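Local structure of putative glycoside hydrolase (Bacteroides thetaiotaomicron VPI-5482, 3HBZ) at residues 100-105 with 332-337; 214-219 with 281-286; 239-244 with 327-332. The protein probably takes part in carbohydrate metabolism, perhaps as a glycoside hydrolase, and binds calcium ions. One frame throughout, in Å; residues are numbered along the deposited sequence.

Contact 1 (100-105 with 332-337); sequences YNFEDT and DEVELI. With CA (calcium ion), chain B.
Tyr-100 and Val-334 form an antiparallel hydrogen-bonded pair, which brings a metal-binding loop against strand 328-338. Tyr-100 N donates to Val-334 O at 2.9 Å, and Val-334 N donates back to Tyr-100 O. The tyrosine side chain then follows the strand. With CG held beside its own backbone N (chi1 -43°), Tyr-100 CB sits 3.7 Å from Val-334 O. Further out, Tyr-100 CD2 touches Val-334 CG1 at 3.7 Å, CE2 passes near the backbone N of Leu-336, and OH ends beside Leu-336 CB, where its polar need is met by Ala-97 O. Valine suits its place because it forks: while CG1 faces the tyrosine, CG2 meets Phe-102 CE2 at 3.8 Å, at the edge of the phenylalanine ring.

Beyond this greasy patch lies the calcium ion. Asn-101 binds it through backbone O, Glu-103 through OE2 at 2.3 Å, and Asp-332 through both carboxylate oxygens, OD1 being 2.5 Å from the calcium. Water 1 joins them and donates to Asn-101 OD1, so the asparagine serves the metal twice, directly and in the second shell. Asp-332 OD1 also receives Glu-333 N from above the carboxylate plane, and OD2 receives Lys-154 N, which together steady the carboxylate. Thr-155 O and Lys-157 O bring the count to seven oxygen atoms. Oxygens are the hard donors calcium favours, and the two carboxylates probably balance its charge; without the ion, Asn-101 O and Asp-332 OD1, 3.0 Å apart, would probably repel each other.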
loop_
_atom_site.group_PDB
_atom_site.type_symbol
_atom_site.label_atom_id
_atom_site.label_comp_id
_atom_site.label_asym_id
_atom_site.label_seq_id
_atom_site.Cartn_x
_atom_site.Cartn_y
_atom_site.Cartn_z
ATOM N N TYR A 100 0.858 -0.925 -15.001
ATOM C CA TYR A 100 0.017 -1.696 -14.079
ATOM C C TYR A 100 -1.165 -2.314 -14.798
ATOM O O TYR A 100 -2.083 -1.611 -15.193
ATOM C CB TYR A 100 -0.506 -0.780 -12.978
ATOM C CG TYR A 100 0.540 0.164 -12.426
ATOM C CD1 TYR A 100 1.719 -0.320 -11.894
ATOM C CD2 TYR A 100 0.342 1.535 -12.444
ATOM C CE1 TYR A 100 2.682 0.532 -11.390
ATOM C CE2 TYR A 100 1.301 2.405 -11.957
ATOM C CZ TYR A 100 2.459 1.910 -11.412
ATOM O OH TYR A 100 3.400 2.792 -10.900
ATOM N N ASN A 101 -1.150 -3.632 -14.944
ATOM C CA ASN A 101 -2.230 -4.344 -15.623
ATOM C C ASN A 101 -3.126 -5.160 -14.665
ATOM O O ASN A 101 -4.124 -5.753 -15.066
ATOM C CB ASN A 101 -1.620 -5.231 -16.717
ATOM C CG ASN A 101 -1.223 -4.425 -17.966
ATOM O OD1 ASN A 101 -2.061 -3.843 -18.623
ATOM N ND2 ASN A 101 0.050 -4.408 -18.288
ATOM N N PHE A 102 -2.737 -5.189 -13.395
ATOM C CA PHE A 102 -3.514 -5.789 -12.326
ATOM C C PHE A 102 -3.818 -7.266 -12.518
ATOM O O PHE A 102 -4.876 -7.745 -12.083
ATOM C CB PHE A 102 -4.762 -4.929 -12.058
ATOM C CG PHE A 102 -4.409 -3.516 -11.678
ATOM C CD1 PHE A 102 -3.914 -3.251 -10.424
ATOM C CD2 PHE A 102 -4.400 -2.491 -12.611
ATOM C CE1 PHE A 102 -3.503 -1.966 -10.083
ATOM C CE2 PHE A 102 -3.992 -1.215 -12.258
ATOM C CZ PHE A 102 -3.543 -0.974 -10.987
ATOM N N GLU A 103 -2.881 -7.978 -13.164
ATOM C CA GLU A 103 -3.004 -9.396 -13.402
ATOM C C GLU A 103 -2.477 -10.252 -12.232
ATOM O O GLU A 103 -2.940 -11.358 -12.014
ATOM C CB GLU A 103 -2.269 -9.835 -14.687
ATOM C CG GLU A 103 -2.604 -9.054 -15.991
ATOM C CD GLU A 103 -4.099 -9.010 -16.272
ATOM O OE1 GLU A 103 -4.808 -9.972 -15.890
ATOM O OE2 GLU A 103 -4.565 -8.014 -16.862
ATOM N N ASP A 104 -1.471 -9.758 -11.518
ATOM C CA ASP A 104 -0.670 -10.602 -10.633
ATOM C C ASP A 104 -0.989 -10.309 -9.179
ATOM O O ASP A 104 -1.002 -9.133 -8.766
ATOM C CB ASP A 104 0.810 -10.307 -10.837
ATOM C CG ASP A 104 1.327 -10.771 -12.215
ATOM O OD1 ASP A 104 0.949 -11.849 -12.682
ATOM O OD2 ASP A 104 2.081 -10.009 -12.809
ATOM N N THR A 105 -1.218 -11.357 -8.410
ATOM C CA THR A 105 -1.466 -11.233 -6.981
ATOM C C THR A 105 -0.733 -12.370 -6.266
ATOM O O THR A 105 -0.326 -13.362 -6.896
ATOM C CB THR A 105 -2.935 -11.364 -6.660
ATOM O OG1 THR A 105 -3.364 -12.645 -7.085
ATOM C CG2 THR A 105 -3.778 -10.246 -7.339
ATOM N N ASP A 332 -8.062 -0.382 -14.614
ATOM C CA ASP A 332 -7.193 -1.220 -15.415
ATOM C C ASP A 332 -6.272 -0.406 -16.318
ATOM O O ASP A 332 -6.537 0.772 -16.608
ATOM C CB ASP A 332 -8.011 -2.206 -16.252
ATOM C CG ASP A 332 -7.257 -3.537 -16.517
ATOM O OD1 ASP A 332 -6.105 -3.667 -16.053
ATOM O OD2 ASP A 332 -7.814 -4.436 -17.203
ATOM N N GLU A 333 -5.187 -1.051 -16.756
ATOM C CA GLU A 333 -4.249 -0.492 -17.758
ATOM C C GLU A 333 -3.721 0.892 -17.357
ATOM O O GLU A 333 -3.831 1.869 -18.110
ATOM C CB GLU A 333 -4.912 -0.419 -19.139
ATOM C CG GLU A 333 -5.279 -1.766 -19.717
ATOM C CD GLU A 333 -5.808 -1.707 -21.163
ATOM O OE1 GLU A 333 -5.872 -0.608 -21.758
ATOM O OE2 GLU A 333 -6.150 -2.784 -21.717
ATOM N N VAL A 334 -3.117 0.984 -16.181
ATOM C CA VAL A 334 -2.678 2.275 -15.693
ATOM C C VAL A 334 -1.200 2.397 -16.007
ATOM O O VAL A 334 -0.468 1.407 -15.980
ATOM C CB VAL A 334 -2.898 2.418 -14.138
ATOM C CG1 VAL A 334 -2.385 3.745 -13.614
ATOM C CG2 VAL A 334 -4.365 2.271 -13.813
ATOM N N GLU A 335 -0.761 3.631 -16.225
ATOM C CA GLU A 335 0.638 3.918 -16.419
ATOM C C GLU A 335 1.070 5.163 -15.664
ATOM O O GLU A 335 0.441 6.215 -15.752
ATOM C CB GLU A 335 0.945 4.085 -17.935
ATOM C CG GLU A 335 2.404 4.136 -18.153
ATOM C CD GLU A 335 2.835 4.127 -19.605
ATOM O OE1 GLU A 335 1.968 4.169 -20.505
ATOM O OE2 GLU A 335 4.068 4.075 -19.815
ATOM N N LEU A 336 2.183 5.067 -14.955
ATOM C CA LEU A 336 2.890 6.268 -14.480
ATOM C C LEU A 336 3.886 6.727 -15.560
ATOM O O LEU A 336 4.927 6.089 -15.793
ATOM C CB LEU A 336 3.602 5.945 -13.157
ATOM C CG LEU A 336 4.354 7.114 -12.529
ATOM C CD1 LEU A 336 3.427 8.311 -12.285
ATOM C CD2 LEU A 336 5.079 6.607 -11.229
ATOM N N ILE A 337 3.554 7.819 -16.249
ATOM C CA ILE A 337 4.373 8.331 -17.354
ATOM C C ILE A 337 5.308 9.394 -16.778
ATOM O O ILE A 337 4.875 10.269 -16.021
ATOM C CB ILE A 337 3.484 8.949 -18.493
ATOM C CG1 ILE A 337 2.488 7.882 -19.026
ATOM C CG2 ILE A 337 4.351 9.530 -19.676
ATOM C CD1 ILE A 337 1.291 8.455 -19.818
HETATM CA CA CA B . -5.750 -6.007 -16.797
HETATM O O HOH W 1 -4.485 -5.159 -18.615
#

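Contact 2 (214-219 with 281-286); sequences AGYYKY and WTYFKL
Gly-215 lies beneath the ring of Phe-284, and here side chain and backbone pack tightly. The phenylalanine CG takes the crowded position between backbone N and carbonyl carbon (chi1 59°), which folds the ring back over Gly-215 on the partner strand; Gly-215 CA stands 3.9 Å from the centroid of the Phe-284 ring in a CH-pi contact. Glycine suits the place, since a beta carbon would probably crowd Phe-284 CZ. Backbone bonds clamp this hydrogen-bonded pair, Phe-284 N meeting Gly-215 O at 2.8 Å, and Tyr-217 with Thr-282 repeats the pattern. On the same buried face Tyr-217 CD1 touches Phe-284 CD2 at 3.9 Å, while the Tyr-217 hydroxyl bonds to Lys-276 N.

The other face is more open to solvent, though its rings still touch. Tyr-283 CD1 rests over one face of the Tyr-216 ring, 3.4 Å from Tyr-216 CZ, with the planes inclined at 46°. At the strand end the extended Lys-218 chain crosses the indole of Trp-281 almost at a right angle: Lys-218 CE lies over the five-membered ring, 3.5 Å from its centroid, and NZ makes an off-centre cation-pi contact. An alanine in place of Trp-281 would probably leave the ammonium of Lys-218 without its aromatic partner and expose Tyr-216 CB. The buried side thus relies on close shape fit, the outer one on broad, polarisable rings that can accept both methylenes and charge.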
loop_
_atom_site.group_PDB
_atom_site.type_symbol
_atom_site.label_atom_id
_atom_site.label_comp_id
_atom_site.label_asym_id
_atom_site.label_seq_id
_atom_site.Cartn_x
_atom_site.Cartn_y
_atom_site.Cartn_z
ATOM N N ALA A 214 -2.078 7.909 -16.168
ATOM C CA ALA A 214 -3.066 7.575 -17.183
ATOM C C ALA A 214 -3.601 6.175 -16.923
ATOM O O ALA A 214 -2.929 5.385 -16.291
ATOM C CB ALA A 214 -2.437 7.654 -18.615
ATOM N N GLY A 215 -4.835 5.916 -17.354
ATOM C CA GLY A 215 -5.415 4.590 -17.270
ATOM C C GLY A 215 -6.883 4.600 -17.565
ATOM O O GLY A 215 -7.402 5.588 -18.088
ATOM N N TYR A 216 -7.559 3.488 -17.248
ATOM C CA TYR A 216 -8.983 3.392 -17.484
ATOM C C TYR A 216 -9.766 3.055 -16.220
ATOM O O TYR A 216 -9.281 2.299 -15.371
ATOM C CB TYR A 216 -9.267 2.325 -18.554
ATOM C CG TYR A 216 -8.807 2.756 -19.902
ATOM C CD1 TYR A 216 -7.492 2.550 -20.296
ATOM C CD2 TYR A 216 -9.679 3.417 -20.786
ATOM C CE1 TYR A 216 -7.057 2.954 -21.536
ATOM C CE2 TYR A 216 -9.250 3.817 -22.044
ATOM C CZ TYR A 216 -7.928 3.595 -22.389
ATOM O OH TYR A 216 -7.459 3.986 -23.594
ATOM N N TYR A 217 -11.016 3.543 -16.149
ATOM C CA TYR A 217 -11.891 3.198 -15.042
ATOM C C TYR A 217 -13.329 3.027 -15.453
ATOM O O TYR A 217 -13.756 3.487 -16.504
ATOM C CB TYR A 217 -11.798 4.209 -13.895
ATOM C CG TYR A 217 -12.613 5.446 -14.106
ATOM C CD1 TYR A 217 -12.165 6.454 -14.972
ATOM C CD2 TYR A 217 -13.824 5.634 -13.449
ATOM C CE1 TYR A 217 -12.903 7.617 -15.166
ATOM C CE2 TYR A 217 -14.590 6.777 -13.665
ATOM C CZ TYR A 217 -14.110 7.775 -14.517
ATOM O OH TYR A 217 -14.850 8.910 -14.737
ATOM N N LYS A 218 -14.049 2.338 -14.578
ATOM C CA LYS A 218 -15.488 2.309 -14.534
ATOM C C LYS A 218 -15.874 2.669 -13.094
ATOM O O LYS A 218 -15.132 2.350 -12.130
ATOM C CB LYS A 218 -16.039 0.909 -14.862
ATOM C CG LYS A 218 -15.904 0.452 -16.300
ATOM C CD LYS A 218 -16.493 -0.942 -16.490
ATOM C CE LYS A 218 -16.507 -1.361 -17.954
ATOM N NZ LYS A 218 -16.923 -2.764 -18.205
ATOM N N TYR A 219 -17.050 3.267 -12.927
ATOM C CA TYR A 219 -17.504 3.638 -11.589
ATOM C C TYR A 219 -19.019 3.634 -11.462
ATOM O O TYR A 219 -19.729 4.158 -12.326
ATOM C CB TYR A 219 -16.960 5.004 -11.179
ATOM C CG TYR A 219 -17.313 5.395 -9.744
ATOM C CD1 TYR A 219 -16.697 4.764 -8.683
ATOM C CD2 TYR A 219 -18.279 6.368 -9.457
ATOM C CE1 TYR A 219 -16.993 5.069 -7.366
ATOM C CE2 TYR A 219 -18.615 6.695 -8.094
ATOM C CZ TYR A 219 -17.980 6.018 -7.070
ATOM O OH TYR A 219 -18.181 6.302 -5.748
ATOM N N TRP A 281 -15.426 1.645 -19.966
ATOM C CA TRP A 281 -14.034 1.922 -19.595
ATOM C C TRP A 281 -13.706 3.298 -20.104
ATOM O O TRP A 281 -13.796 3.545 -21.309
ATOM C CB TRP A 281 -13.074 0.907 -20.227
ATOM C CG TRP A 281 -13.128 -0.465 -19.558
ATOM C CD1 TRP A 281 -13.603 -1.632 -20.107
ATOM C CD2 TRP A 281 -12.666 -0.801 -18.261
ATOM N NE1 TRP A 281 -13.470 -2.663 -19.222
ATOM C CE2 TRP A 281 -12.903 -2.189 -18.075
ATOM C CE3 TRP A 281 -12.068 -0.077 -17.229
ATOM C CZ2 TRP A 281 -12.568 -2.852 -16.909
ATOM C CZ3 TRP A 281 -11.740 -0.742 -16.046
ATOM C CH2 TRP A 281 -11.984 -2.115 -15.897
ATOM N N THR A 282 -13.337 4.188 -19.192
ATOM C CA THR A 282 -13.185 5.600 -19.500
ATOM C C THR A 282 -11.746 5.972 -19.212
ATOM O O THR A 282 -11.226 5.653 -18.148
ATOM C CB THR A 282 -14.177 6.409 -18.613
ATOM O OG1 THR A 282 -15.502 5.883 -18.799
ATOM C CG2 THR A 282 -14.131 7.895 -18.911
ATOM N N TYR A 283 -11.115 6.658 -20.157
ATOM C CA TYR A 283 -9.719 7.013 -20.081
ATOM C C TYR A 283 -9.519 8.220 -19.182
ATOM O O TYR A 283 -10.342 9.139 -19.202
ATOM C CB TYR A 283 -9.213 7.380 -21.476
ATOM C CG TYR A 283 -7.730 7.624 -21.583
ATOM C CD1 TYR A 283 -6.814 6.635 -21.231
ATOM C CD2 TYR A 283 -7.230 8.836 -22.092
ATOM C CE1 TYR A 283 -5.430 6.847 -21.363
ATOM C CE2 TYR A 283 -5.861 9.051 -22.236
ATOM C CZ TYR A 283 -4.970 8.054 -21.878
ATOM O OH TYR A 283 -3.618 8.265 -22.012
ATOM N N PHE A 284 -8.468 8.187 -18.356
ATOM C CA PHE A 284 -8.041 9.359 -17.636
ATOM C C PHE A 284 -6.582 9.604 -17.930
ATOM O O PHE A 284 -5.809 8.673 -18.158
ATOM C CB PHE A 284 -8.311 9.251 -16.133
ATOM C CG PHE A 284 -7.647 8.103 -15.446
ATOM C CD1 PHE A 284 -6.377 8.237 -14.893
ATOM C CD2 PHE A 284 -8.319 6.917 -15.250
ATOM C CE1 PHE A 284 -5.783 7.191 -14.224
ATOM C CE2 PHE A 284 -7.720 5.864 -14.567
ATOM C CZ PHE A 284 -6.460 6.009 -14.038
ATOM N N LYS A 285 -6.203 10.869 -17.952
ATOM C CA LYS A 285 -4.805 11.228 -18.146
ATOM C C LYS A 285 -4.516 12.469 -17.349
ATOM O O LYS A 285 -4.772 13.565 -17.792
ATOM C CB LYS A 285 -4.496 11.417 -19.624
ATOM C CG LYS A 285 -3.031 11.749 -19.922
ATOM C CD LYS A 285 -2.817 11.815 -21.423
ATOM C CE LYS A 285 -1.447 12.348 -21.760
ATOM N NZ LYS A 285 -1.204 12.402 -23.230
ATOM N N LEU A 286 -3.953 12.276 -16.166
ATOM C CA LEU A 286 -3.891 13.312 -15.154
ATOM C C LEU A 286 -2.522 13.933 -15.156
ATOM O O LEU A 286 -1.567 13.265 -14.840
ATOM C CB LEU A 286 -4.166 12.689 -13.791
ATOM C CG LEU A 286 -5.416 11.809 -13.746
ATOM C CD1 LEU A 286 -5.510 11.202 -12.340
ATOM C CD2 LEU A 286 -6.692 12.575 -14.179
#

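Contact 3 (239-244 with 327-332); sequences CDIYAI and STLLID. With CA (calcium ion), chain B.
Ile-241 and Ile-331 reach for each other tip to tip, CD1 to CD1 at 3.8 Å, and bridge two strands that share no backbone bond. The axes of 240-244 and 328-332 come no closer than 10.2 Å and run at 43° to one another, too far apart for sheet pairing, so the segments meet through side chains alone. The two isoleucine chains differ in shape: Ile-241 is extended to its CD1 (chi2 173°), whereas Ile-331 is bent (chi2 -73°).

Just ahead of strand 240-244, Cys-239 meets Leu-329, near the start of strand 328-332. The leucine presents both branches, CD1 lying 3.9 Å from Cys-239 SG and CD2 as close to Cys-239 CB, so that the small CB-SG arm nestles against the forked end. The backbones are nearest here, with CA atoms of Cys-239 and Leu-329 6.8 Å apart, and the short cysteine side chain suffices; at the Ile-241 and Ile-331 pair the wider separation is spanned by two long aliphatic chains.

Alternation along the strands sorts the residues. Asp-240 points away from the contact and forms a salt bridge with Arg-271, while Asp-332, at the far end, turns its carboxylate to the calcium. Tyr-217 packs on both Leu-329 and Ile-331, and Phe-284 and Leu-213 pack on Ile-241, extending the apolar packing round these methyls. This is probably the interior of a beta sandwich, as in the galactose-binding-like clan to which the family belongs. With only methyls, methylenes and a thiol meeting, cohesion here comes from dispersion and the exclusion of water, with no directional bond between these two segments.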
loop_
_atom_site.group_PDB
_atom_site.type_symbol
_atom_site.label_atom_id
_atom_site.label_comp_id
_atom_site.label_asym_id
_atom_site.label_seq_id
_atom_site.Cartn_x
_atom_site.Cartn_y
_atom_site.Cartn_z
ATOM N N CYS A 239 -15.565 8.415 -6.725
ATOM C CA CYS A 239 -14.226 7.911 -6.517
ATOM C C CYS A 239 -13.182 9.019 -6.470
ATOM O O CYS A 239 -13.484 10.195 -6.805
ATOM C CB CYS A 239 -13.880 6.951 -7.643
ATOM S SG CYS A 239 -14.003 7.706 -9.279
ATOM N N ASP A 240 -11.965 8.659 -6.064
ATOM C CA ASP A 240 -10.787 9.537 -6.190
ATOM C C ASP A 240 -9.648 8.721 -6.769
ATOM O O ASP A 240 -9.508 7.503 -6.505
ATOM C CB ASP A 240 -10.398 10.142 -4.840
ATOM C CG ASP A 240 -9.634 11.457 -4.955
ATOM O OD1 ASP A 240 -9.361 11.982 -6.062
ATOM O OD2 ASP A 240 -9.295 11.965 -3.891
ATOM N N ILE A 241 -8.873 9.388 -7.617
ATOM C CA ILE A 241 -7.689 8.830 -8.226
ATOM C C ILE A 241 -6.653 9.947 -8.233
ATOM O O ILE A 241 -6.917 11.025 -8.763
ATOM C CB ILE A 241 -7.959 8.396 -9.706
ATOM C CG1 ILE A 241 -9.135 7.417 -9.772
ATOM C CG2 ILE A 241 -6.641 7.838 -10.333
ATOM C CD1 ILE A 241 -9.648 7.014 -11.189
ATOM N N TYR A 242 -5.509 9.716 -7.606
ATOM C CA TYR A 242 -4.531 10.745 -7.483
ATOM C C TYR A 242 -3.133 10.172 -7.336
ATOM O O TYR A 242 -2.969 8.953 -7.159
ATOM C CB TYR A 242 -4.913 11.688 -6.362
ATOM C CG TYR A 242 -4.942 11.130 -4.953
ATOM C CD1 TYR A 242 -3.819 11.215 -4.129
ATOM C CD2 TYR A 242 -6.087 10.589 -4.431
ATOM C CE1 TYR A 242 -3.846 10.769 -2.793
ATOM C CE2 TYR A 242 -6.126 10.081 -3.092
ATOM C CZ TYR A 242 -5.005 10.202 -2.279
ATOM O OH TYR A 242 -5.029 9.761 -0.963
ATOM N N ALA A 243 -2.137 11.048 -7.472
ATOM C CA ALA A 243 -0.732 10.711 -7.278
ATOM C C ALA A 243 -0.037 11.928 -6.698
ATOM O O ALA A 243 -0.457 13.074 -6.944
ATOM C CB ALA A 243 -0.052 10.265 -8.599
ATOM N N ILE A 244 0.970 11.676 -5.864
ATOM C CA ILE A 244 1.746 12.741 -5.215
ATOM C C ILE A 244 3.237 12.399 -5.334
ATOM O O ILE A 244 3.617 11.239 -5.456
ATOM C CB ILE A 244 1.342 12.944 -3.759
ATOM C CG1 ILE A 244 1.488 11.628 -2.957
ATOM C CG2 ILE A 244 -0.088 13.432 -3.658
ATOM C CD1 ILE A 244 1.089 11.736 -1.458
ATOM N N SER A 327 -20.364 1.449 -3.450
ATOM C CA SER A 327 -19.631 2.230 -4.459
ATOM C C SER A 327 -18.530 1.370 -5.018
ATOM O O SER A 327 -17.802 0.776 -4.241
ATOM C CB SER A 327 -19.088 3.546 -3.878
ATOM O OG SER A 327 -20.177 4.460 -3.721
ATOM N N THR A 328 -18.428 1.268 -6.361
ATOM C CA THR A 328 -17.525 0.313 -7.036
ATOM C C THR A 328 -16.687 1.016 -8.101
ATOM O O THR A 328 -17.233 1.598 -9.043
ATOM C CB THR A 328 -18.307 -0.805 -7.707
ATOM O OG1 THR A 328 -19.106 -1.456 -6.720
ATOM C CG2 THR A 328 -17.377 -1.854 -8.410
ATOM N N LEU A 329 -15.366 0.997 -7.902
ATOM C CA LEU A 329 -14.405 1.540 -8.821
ATOM C C LEU A 329 -13.610 0.363 -9.377
ATOM O O LEU A 329 -13.004 -0.385 -8.606
ATOM C CB LEU A 329 -13.469 2.543 -8.109
ATOM C CG LEU A 329 -12.339 3.145 -8.964
ATOM C CD1 LEU A 329 -12.867 4.047 -10.152
ATOM C CD2 LEU A 329 -11.386 3.934 -8.124
ATOM N N LEU A 330 -13.665 0.192 -10.693
ATOM C CA LEU A 330 -12.796 -0.729 -11.438
ATOM C C LEU A 330 -11.679 0.026 -12.134
ATOM O O LEU A 330 -11.909 1.082 -12.723
ATOM C CB LEU A 330 -13.607 -1.563 -12.473
ATOM C CG LEU A 330 -14.816 -2.327 -12.000
ATOM C CD1 LEU A 330 -15.456 -3.115 -13.217
ATOM C CD2 LEU A 330 -14.497 -3.263 -10.734
ATOM N N ILE A 331 -10.451 -0.496 -12.045
ATOM C CA ILE A 331 -9.290 0.179 -12.600
ATOM C C ILE A 331 -8.500 -0.800 -13.422
ATOM O O ILE A 331 -8.330 -1.953 -13.005
ATOM C CB ILE A 331 -8.380 0.744 -11.475
ATOM C CG1 ILE A 331 -9.055 1.910 -10.710
ATOM C CG2 ILE A 331 -7.018 1.129 -12.011
ATOM C CD1 ILE A 331 -9.147 3.241 -11.509
ATOM N N ASP A 332 -8.062 -0.382 -14.614
ATOM C CA ASP A 332 -7.193 -1.220 -15.415
ATOM C C ASP A 332 -6.272 -0.406 -16.318
ATOM O O ASP A 332 -6.537 0.772 -16.608
ATOM C CB ASP A 332 -8.011 -2.206 -16.252
ATOM C CG ASP A 332 -7.257 -3.537 -16.517
ATOM O OD1 ASP A 332 -6.105 -3.667 -16.053
ATOM O OD2 ASP A 332 -7.814 -4.436 -17.203
HETATM CA CA CA B . -5.750 -6.007 -16.797
HETATM O O HOH W 1 -4.485 -5.159 -18.615
#

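Overall arrangement
Strand 328-338 ties the three contacts together. Contacts 1 and 3 share it through Asp-332, their centres 12 Å apart. Contact 2 lies on the neighbouring strand 210-220. Its centre is 12 Å from that of contact 1 and 9 Å from that of contact 3. Along the chain, contact 1 closes a long loop that encloses the segments of contact 2 and most of contact 3, while contacts 2 and 3 alternate. The last long strand thus gathers distant parts of the putative carbohydrate metabolism domain: its first half faces the apolar interior, the calcium lies at the corner near its middle, and the part beyond pairs with the start of the calcium-binding loop.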